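Local coordinates for 3-oxo-tetronate kinase (Haemophilus influenzae, PDB 1YZY), which catalyses the ATP-dependent phosphorylation of 3-oxo-tetronate to 3-oxo-tetronate 4-phosphate, at residues 358-371 and 383-395. Residues are numbered along the deposited sequence; the frame is centred on the assembly and turned at random.
Sequences SSIVVQELGFTGFH and LKAVEEDIFLALK
The ring of Phe-367 lies flat against the methyl of Ala-385, a CH-pi contact in which CB stands 3.6 Å from the ring centroid and 15° off its normal. Leu-365 CB presses on the opposite face, so the ring is sandwiched, and the short methyl of Ala-385 brings the strand backbone near it. Ile-390 reaches the far end of the ring, CB to CZ 3.8 Å, while Glu-388 sets OE2 in the ring plane beside CE1, where aromatic hydrogens suit a carboxylate that is also paired with Lys-343.

Next along the chain, Thr-368 is gripped by Glu-387. The single oxygen OE2 accepts the Thr-368 backbone N at 2.8 Å through its syn lone pair and the Thr-368 hydroxyl OG1 at 2.7 Å from above the carboxylate plane. A bend at chi2 (89°) turns the glutamate back over the loop, whereas its other oxygen, OE1, is buried without a polar partner.

Phe-370 receives Leu-383 CD1 over one ring face and meets Leu-392 CD1 with its CE1 at 3.7 Å. The other methyl of Leu-392, CD2, lies at the edge of the Phe-367 ring, so one branched leucine serves both rings. Within the helix, Val-362 CG2 packs on Leu-394 CD1 at 3.9 Å, two branched aliphatic side chains crossing at about a right angle.

The backbones join through His-371 N to Lys-384 O, 2.8 Å and nearly straight at 168°; a water links His-371 NE2 to Val-386 O. Helix 355-365 packs over strand 391-395, and its chain returns as the first strand of the antiparallel hairpin 369-375/380-385. That strand also bonds to strand 26-30, joining the nucleotide-binding C-terminal domain to the sugar-binding N-terminal domain of this four-carbon acid sugar kinase.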
ATOM      1  N   SER A 358       5.918   9.538  -9.774  1.00 17.74           N
ATOM      2  CA  SER A 358       6.339   9.118  -8.443  1.00 17.15           C
ATOM      3  C   SER A 358       7.302   7.936  -8.496  1.00 18.86           C
ATOM      4  O   SER A 358       8.282   7.892  -7.750  1.00 22.10           O
ATOM      5  CB  SER A 358       5.113   8.752  -7.583  1.00 16.69           C
ATOM      6  OG  SER A 358       4.217   9.840  -7.475  1.00 15.83           O
ATOM      7  N   SER A 359       6.997   6.957  -9.343  1.00 16.15           N
ATOM      8  CA  SER A 359       7.828   5.764  -9.476  1.00 19.44           C
ATOM      9  C   SER A 359       9.229   6.107  -9.962  1.00 19.47           C
ATOM     10  O   SER A 359      10.218   5.625  -9.406  1.00 22.97           O
ATOM     11  CB  SER A 359       7.184   4.756 -10.443  1.00 24.51           C
ATOM     12  OG  SER A 359       6.006   4.177  -9.902  1.00 41.44           O
ATOM     13  N   ILE A 360       9.296   6.936 -11.004  1.00 16.51           N
ATOM     14  CA  ILE A 360      10.566   7.356 -11.606  1.00 20.23           C
ATOM     15  C   ILE A 360      11.475   8.117 -10.628  1.00 23.30           C
ATOM     16  O   ILE A 360      12.685   7.866 -10.587  1.00 23.64           O
ATOM     17  CB  ILE A 360      10.319   8.187 -12.909  1.00 28.70           C
ATOM     18  CG1 ILE A 360      11.498   8.025 -13.865  1.00 35.41           C
ATOM     19  CG2 ILE A 360      10.071   9.663 -12.603  1.00 33.50           C
ATOM     20  CD1 ILE A 360      11.534   6.672 -14.542  1.00 41.47           C
ATOM     21  N   VAL A 361      10.885   9.023  -9.840  1.00 19.57           N
ATOM     22  CA  VAL A 361      11.625   9.809  -8.855  1.00 18.04           C
ATOM     23  C   VAL A 361      12.143   8.941  -7.702  1.00 18.03           C
ATOM     24  O   VAL A 361      13.234   9.181  -7.179  1.00 20.64           O
ATOM     25  CB  VAL A 361      10.765  10.978  -8.310  1.00 15.70           C
ATOM     26  CG1 VAL A 361      11.427  11.622  -7.107  1.00 14.71           C
ATOM     27  CG2 VAL A 361      10.548  12.009  -9.393  1.00 17.98           C
ATOM     28  N   VAL A 362      11.345   7.968  -7.273  1.00 17.17           N
ATOM     29  CA  VAL A 362      11.752   7.061  -6.207  1.00 14.38           C
ATOM     30  C   VAL A 362      12.838   6.133  -6.758  1.00 18.03           C
ATOM     31  O   VAL A 362      13.763   5.748  -6.044  1.00 16.76           O
ATOM     32  CB  VAL A 362      10.552   6.200  -5.722  1.00 15.71           C
ATOM     33  CG1 VAL A 362      11.032   5.026  -4.855  1.00 18.49           C
ATOM     34  CG2 VAL A 362       9.572   7.064  -4.952  1.00 13.70           C
ATOM     35  N   GLN A 363      12.682   5.741  -8.019  1.00 23.65           N
ATOM     36  CA  GLN A 363      13.632   4.856  -8.696  1.00 26.84           C
ATOM     37  C   GLN A 363      15.006   5.507  -8.814  1.00 26.74           C
ATOM     38  O   GLN A 363      16.030   4.888  -8.514  1.00 24.93           O
ATOM     39  CB  GLN A 363      13.120   4.500 -10.095  1.00 30.45           C
ATOM     40  CG  GLN A 363      14.050   3.576 -10.867  1.00 34.44           C
ATOM     41  CD  GLN A 363      13.499   3.182 -12.216  1.00 38.91           C
ATOM     42  OE1 GLN A 363      12.929   2.101 -12.375  1.00 46.79           O
ATOM     43  NE2 GLN A 363      13.671   4.051 -13.204  1.00 31.07           N
ATOM     44  N   GLU A 364      15.010   6.746  -9.287  1.00 23.75           N
ATOM     45  CA  GLU A 364      16.228   7.524  -9.460  1.00 24.38           C
ATOM     46  C   GLU A 364      16.966   7.766  -8.141  1.00 25.42           C
ATOM     47  O   GLU A 364      18.184   7.577  -8.060  1.00 22.17           O
ATOM     48  CB  GLU A 364      15.891   8.861 -10.121  1.00 17.06           C
ATOM     49  CG  GLU A 364      17.109   9.673 -10.524  1.00 26.02           C
ATOM     50  CD  GLU A 364      17.932   8.992 -11.599  1.00 31.83           C
ATOM     51  OE1 GLU A 364      17.402   8.768 -12.706  1.00 34.74           O
ATOM     52  OE2 GLU A 364      19.111   8.685 -11.338  1.00 33.64           O
ATOM     53  N   LEU A 365      16.241   8.204  -7.115  1.00 20.77           N
ATOM     54  CA  LEU A 365      16.855   8.462  -5.815  1.00 20.26           C
ATOM     55  C   LEU A 365      17.374   7.181  -5.157  1.00 21.66           C
ATOM     56  O   LEU A 365      18.182   7.233  -4.230  1.00 19.97           O
ATOM     57  CB  LEU A 365      15.884   9.219  -4.903  1.00 25.23           C
ATOM     58  CG  LEU A 365      15.274  10.504  -5.492  1.00 18.91           C
ATOM     59  CD1 LEU A 365      14.443  11.214  -4.438  1.00 24.67           C
ATOM     60  CD2 LEU A 365      16.355  11.433  -6.033  1.00 19.06           C
ATOM     61  N   GLY A 366      16.908   6.037  -5.654  1.00 18.69           N
ATOM     62  CA  GLY A 366      17.359   4.741  -5.164  1.00 22.84           C
ATOM     63  C   GLY A 366      16.793   4.196  -3.868  1.00 25.45           C
ATOM     64  O   GLY A 366      17.416   3.337  -3.245  1.00 24.71           O
ATOM     65  N   PHE A 367      15.606   4.651  -3.476  1.00 23.13           N
ATOM     66  CA  PHE A 367      14.980   4.198  -2.232  1.00 22.01           C
ATOM     67  C   PHE A 367      14.285   2.840  -2.366  1.00 21.64           C
ATOM     68  O   PHE A 367      13.532   2.604  -3.310  1.00 19.05           O
ATOM     69  CB  PHE A 367      14.011   5.263  -1.736  1.00 23.81           C
ATOM     70  CG  PHE A 367      14.641   6.613  -1.568  1.00 23.48           C
ATOM     71  CD1 PHE A 367      15.930   6.733  -1.045  1.00 17.91           C
ATOM     72  CD2 PHE A 367      13.947   7.764  -1.920  1.00 17.01           C
ATOM     73  CE1 PHE A 367      16.517   7.981  -0.872  1.00 19.38           C
ATOM     74  CE2 PHE A 367      14.524   9.020  -1.751  1.00 21.46           C
ATOM     75  CZ  PHE A 367      15.814   9.130  -1.224  1.00 24.49           C
ATOM     76  N   THR A 368      14.540   1.965  -1.398  1.00 18.37           N
ATOM     77  CA  THR A 368      14.006   0.607  -1.393  1.00 24.50           C
ATOM     78  C   THR A 368      12.865   0.376  -0.405  1.00 27.96           C
ATOM     79  O   THR A 368      12.237  -0.685  -0.407  1.00 26.27           O
ATOM     80  CB  THR A 368      15.122  -0.400  -1.050  1.00 20.51           C
ATOM     81  OG1 THR A 368      15.650  -0.101   0.250  1.00 20.37           O
ATOM     82  CG2 THR A 368      16.254  -0.323  -2.077  1.00 27.74           C
ATOM     83  N   GLY A 369      12.643   1.345   0.469  1.00 23.78           N
ATOM     84  CA  GLY A 369      11.599   1.229   1.462  1.00 23.82           C
ATOM     85  C   GLY A 369      11.390   2.569   2.124  1.00 23.50           C
ATOM     86  O   GLY A 369      12.187   3.492   1.934  1.00 26.83           O
ATOM     87  N   PHE A 370      10.337   2.679   2.923  1.00 21.92           N
ATOM     88  CA  PHE A 370      10.023   3.934   3.581  1.00 17.98           C
ATOM     89  C   PHE A 370       9.377   3.735   4.937  1.00 23.26           C
ATOM     90  O   PHE A 370       8.840   2.669   5.233  1.00 22.73           O
ATOM     91  CB  PHE A 370       9.034   4.730   2.724  1.00 13.04           C
ATOM     92  CG  PHE A 370       9.480   4.938   1.307  1.00 15.20           C
ATOM     93  CD1 PHE A 370      10.262   6.040   0.965  1.00 13.83           C
ATOM     94  CD2 PHE A 370       9.130   4.026   0.315  1.00 14.82           C
ATOM     95  CE1 PHE A 370      10.692   6.230  -0.347  1.00 19.49           C
ATOM     96  CE2 PHE A 370       9.553   4.201  -1.002  1.00 13.50           C
ATOM     97  CZ  PHE A 370      10.336   5.306  -1.334  1.00 15.37           C
ATOM     98  N   HIS A 371       9.510   4.748   5.786  1.00 23.59           N
ATOM     99  CA  HIS A 371       8.866   4.764   7.082  1.00 21.49           C
ATOM    100  C   HIS A 371       7.502   5.429   6.843  1.00 24.85           C
ATOM    101  O   HIS A 371       7.494   6.552   6.332  1.00 25.70           O
ATOM    102  CB  HIS A 371       9.589   5.717   8.030  1.00 19.94           C
ATOM    103  CG  HIS A 371      10.835   5.142   8.619  1.00 24.44           C
ATOM    104  ND1 HIS A 371      10.876   4.574   9.874  1.00 22.27           N
ATOM    105  CD2 HIS A 371      12.085   5.022   8.111  1.00 29.48           C
ATOM    106  CE1 HIS A 371      12.094   4.126  10.113  1.00 24.01           C
ATOM    107  NE2 HIS A 371      12.847   4.386   9.059  1.00 27.71           N
ATOM    108  N   LEU A 383       6.177  10.101   3.773  1.00 17.05           N
ATOM    109  CA  LEU A 383       7.157   9.024   3.809  1.00 14.05           C
ATOM    110  C   LEU A 383       8.551   9.542   4.151  1.00 15.38           C
ATOM    111  O   LEU A 383       8.801  10.738   4.157  1.00 15.52           O
ATOM    112  CB  LEU A 383       7.221   8.341   2.437  1.00  7.21           C
ATOM    113  CG  LEU A 383       5.974   7.791   1.741  1.00 17.59           C
ATOM    114  CD1 LEU A 383       6.305   7.421   0.286  1.00 13.04           C
ATOM    115  CD2 LEU A 383       5.449   6.576   2.490  1.00 10.01           C
ATOM    116  N   LYS A 384       9.434   8.629   4.519  1.00 14.77           N
ATOM    117  CA  LYS A 384      10.813   8.974   4.782  1.00 21.65           C
ATOM    118  C   LYS A 384      11.602   7.745   4.420  1.00 22.33           C
ATOM    119  O   LYS A 384      11.300   6.651   4.880  1.00 17.48           O
ATOM    120  CB  LYS A 384      11.097   9.347   6.229  1.00 13.80           C
ATOM    121  CG  LYS A 384      12.507   9.944   6.360  1.00 21.94           C
ATOM    122  CD  LYS A 384      12.948  10.161   7.787  1.00 22.93           C
ATOM    123  CE  LYS A 384      13.500   8.887   8.410  1.00 32.26           C
ATOM    124  NZ  LYS A 384      14.700   8.374   7.686  1.00 30.82           N
ATOM    125  N   ALA A 385      12.586   7.926   3.549  1.00 21.63           N
ATOM    126  CA  ALA A 385      13.428   6.839   3.095  1.00 16.58           C
ATOM    127  C   ALA A 385      14.113   6.171   4.270  1.00 19.79           C
ATOM    128  O   ALA A 385      14.346   6.799   5.300  1.00 22.72           O
ATOM    129  CB  ALA A 385      14.462   7.371   2.114  1.00 17.38           C
ATOM    130  N   VAL A 386      14.384   4.876   4.144  1.00 24.27           N
ATOM    131  CA  VAL A 386      15.088   4.153   5.200  1.00 25.80           C
ATOM    132  C   VAL A 386      16.600   4.425   5.093  1.00 21.76           C
ATOM    133  O   VAL A 386      17.318   4.413   6.098  1.00 24.71           O
ATOM    134  CB  VAL A 386      14.814   2.625   5.136  1.00 18.06           C
ATOM    135  CG1 VAL A 386      13.350   2.350   5.423  1.00 18.66           C
ATOM    136  CG2 VAL A 386      15.191   2.064   3.777  1.00 18.38           C
ATOM    137  N   GLU A 387      17.053   4.702   3.868  1.00 25.27           N
ATOM    138  CA  GLU A 387      18.463   4.978   3.557  1.00 28.82           C
ATOM    139  C   GLU A 387      19.014   6.312   4.063  1.00 31.76           C
ATOM    140  O   GLU A 387      20.198   6.405   4.397  1.00 35.45           O
ATOM    141  CB  GLU A 387      18.698   4.901   2.044  1.00 29.07           C
ATOM    142  CG  GLU A 387      18.462   3.527   1.433  1.00 31.56           C
ATOM    143  CD  GLU A 387      17.028   3.279   0.993  1.00 23.18           C
ATOM    144  OE1 GLU A 387      16.099   3.995   1.421  1.00 33.31           O
ATOM    145  OE2 GLU A 387      16.834   2.349   0.192  1.00 30.74           O
ATOM    146  N   GLU A 388      18.174   7.346   4.057  1.00 30.83           N
ATOM    147  CA  GLU A 388      18.577   8.678   4.501  1.00 30.07           C
ATOM    148  C   GLU A 388      17.387   9.588   4.792  1.00 26.74           C
ATOM    149  O   GLU A 388      16.290   9.342   4.316  1.00 27.35           O
ATOM    150  CB  GLU A 388      19.492   9.327   3.453  1.00 33.57           C
ATOM    151  CG  GLU A 388      18.929   9.360   2.031  1.00 39.65           C
ATOM    152  CD  GLU A 388      19.939   9.870   1.009  1.00 40.64           C
ATOM    153  OE1 GLU A 388      20.780  10.727   1.361  1.00 38.48           O
ATOM    154  OE2 GLU A 388      19.889   9.409  -0.151  1.00 39.70           O
ATOM    155  N   ASP A 389      17.639  10.668   5.524  1.00 22.53           N
ATOM    156  CA  ASP A 389      16.609  11.630   5.905  1.00 19.86           C
ATOM    157  C   ASP A 389      15.946  12.401   4.770  1.00 26.29           C
ATOM    158  O   ASP A 389      16.030  13.632   4.719  1.00 24.77           O
ATOM    159  CB  ASP A 389      17.169  12.627   6.923  1.00 31.59           C
ATOM    160  CG  ASP A 389      17.478  11.991   8.275  1.00 37.87           C
ATOM    161  OD1 ASP A 389      17.045  10.841   8.523  1.00 40.39           O
ATOM    162  OD2 ASP A 389      18.157  12.655   9.094  1.00 43.10           O
ATOM    163  N   ILE A 390      15.265  11.690   3.881  1.00 18.70           N
ATOM    164  CA  ILE A 390      14.575  12.317   2.763  1.00 16.14           C
ATOM    165  C   ILE A 390      13.094  11.970   2.865  1.00 19.01           C
ATOM    166  O   ILE A 390      12.741  10.801   3.015  1.00 17.04           O
ATOM    167  CB  ILE A 390      15.124  11.807   1.398  1.00 16.54           C
ATOM    168  CG1 ILE A 390      16.631  12.089   1.279  1.00 17.70           C
ATOM    169  CG2 ILE A 390      14.355  12.440   0.243  1.00 12.53           C
ATOM    170  CD1 ILE A 390      17.013  13.561   1.250  1.00 16.30           C
ATOM    171  N   PHE A 391      12.236  12.983   2.768  1.00 10.41           N
ATOM    172  CA  PHE A 391      10.796  12.785   2.861  1.00 19.04           C
ATOM    173  C   PHE A 391      10.126  12.929   1.506  1.00 20.31           C
ATOM    174  O   PHE A 391      10.537  13.750   0.685  1.00 20.16           O
ATOM    175  CB  PHE A 391      10.183  13.772   3.865  1.00 21.95           C
ATOM    176  CG  PHE A 391      10.762  13.661   5.260  1.00 24.80           C
ATOM    177  CD1 PHE A 391      10.168  12.839   6.215  1.00 20.51           C
ATOM    178  CD2 PHE A 391      11.916  14.359   5.609  1.00 22.17           C
ATOM    179  CE1 PHE A 391      10.717  12.709   7.499  1.00 19.68           C
ATOM    180  CE2 PHE A 391      12.469  14.234   6.889  1.00 21.74           C
ATOM    181  CZ  PHE A 391      11.865  13.406   7.833  1.00 15.47           C
ATOM    182  N   LEU A 392       9.107  12.109   1.265  1.00 20.04           N
ATOM    183  CA  LEU A 392       8.367  12.138   0.002  1.00 16.07           C
ATOM    184  C   LEU A 392       6.855  11.956   0.191  1.00 19.04           C
ATOM    185  O   LEU A 392       6.409  11.239   1.084  1.00 19.11           O
ATOM    186  CB  LEU A 392       8.875  11.046  -0.946  1.00 15.32           C
ATOM    187  CG  LEU A 392      10.376  10.781  -1.082  1.00 21.78           C
ATOM    188  CD1 LEU A 392      10.883   9.933   0.096  1.00 19.46           C
ATOM    189  CD2 LEU A 392      10.632  10.062  -2.395  1.00 23.17           C
ATOM    190  N   ALA A 393       6.081  12.636  -0.645  1.00 18.05           N
ATOM    191  CA  ALA A 393       4.626  12.546  -0.636  1.00 18.59           C
ATOM    192  C   ALA A 393       4.282  12.192  -2.074  1.00 19.57           C
ATOM    193  O   ALA A 393       4.377  13.031  -2.971  1.00 16.78           O
ATOM    194  CB  ALA A 393       3.997  13.883  -0.254  1.00 14.27           C
ATOM    195  N   LEU A 394       3.929  10.927  -2.287  1.00 18.91           N
ATOM    196  CA  LEU A 394       3.599  10.423  -3.614  1.00 20.14           C
ATOM    197  C   LEU A 394       2.089  10.409  -3.827  1.00 26.37           C
ATOM    198  O   LEU A 394       1.375   9.595  -3.233  1.00 27.73           O
ATOM    199  CB  LEU A 394       4.179   9.015  -3.767  1.00 19.46           C
ATOM    200  CG  LEU A 394       5.600   8.849  -3.208  1.00 14.69           C
ATOM    201  CD1 LEU A 394       6.020   7.388  -3.260  1.00 15.39           C
ATOM    202  CD2 LEU A 394       6.597   9.730  -3.964  1.00 16.67           C
ATOM    203  N   LYS A 395       1.598  11.322  -4.660  1.00 27.63           N
ATOM    204  CA  LYS A 395       0.169  11.417  -4.925  1.00 30.13           C
ATOM    205  C   LYS A 395      -0.266  10.883  -6.288  1.00 28.28           C
ATOM    206  O   LYS A 395      -0.052  11.539  -7.305  1.00 22.65           O
ATOM    207  CB  LYS A 395      -0.295  12.874  -4.798  1.00 33.68           C
ATOM    208  CG  LYS A 395      -1.816  13.055  -4.898  1.00 35.03           C
ATOM    209  CD  LYS A 395      -2.195  14.365  -5.572  1.00 35.31           C
ATOM    210  CE  LYS A 395      -1.998  14.311  -7.085  1.00 31.58           C
ATOM    211  NZ  LYS A 395      -3.252  14.000  -7.823  1.00 33.25           N
TER
HETATM  212  O   HOH W   1      16.031   4.471   8.485  1.00 55.09           O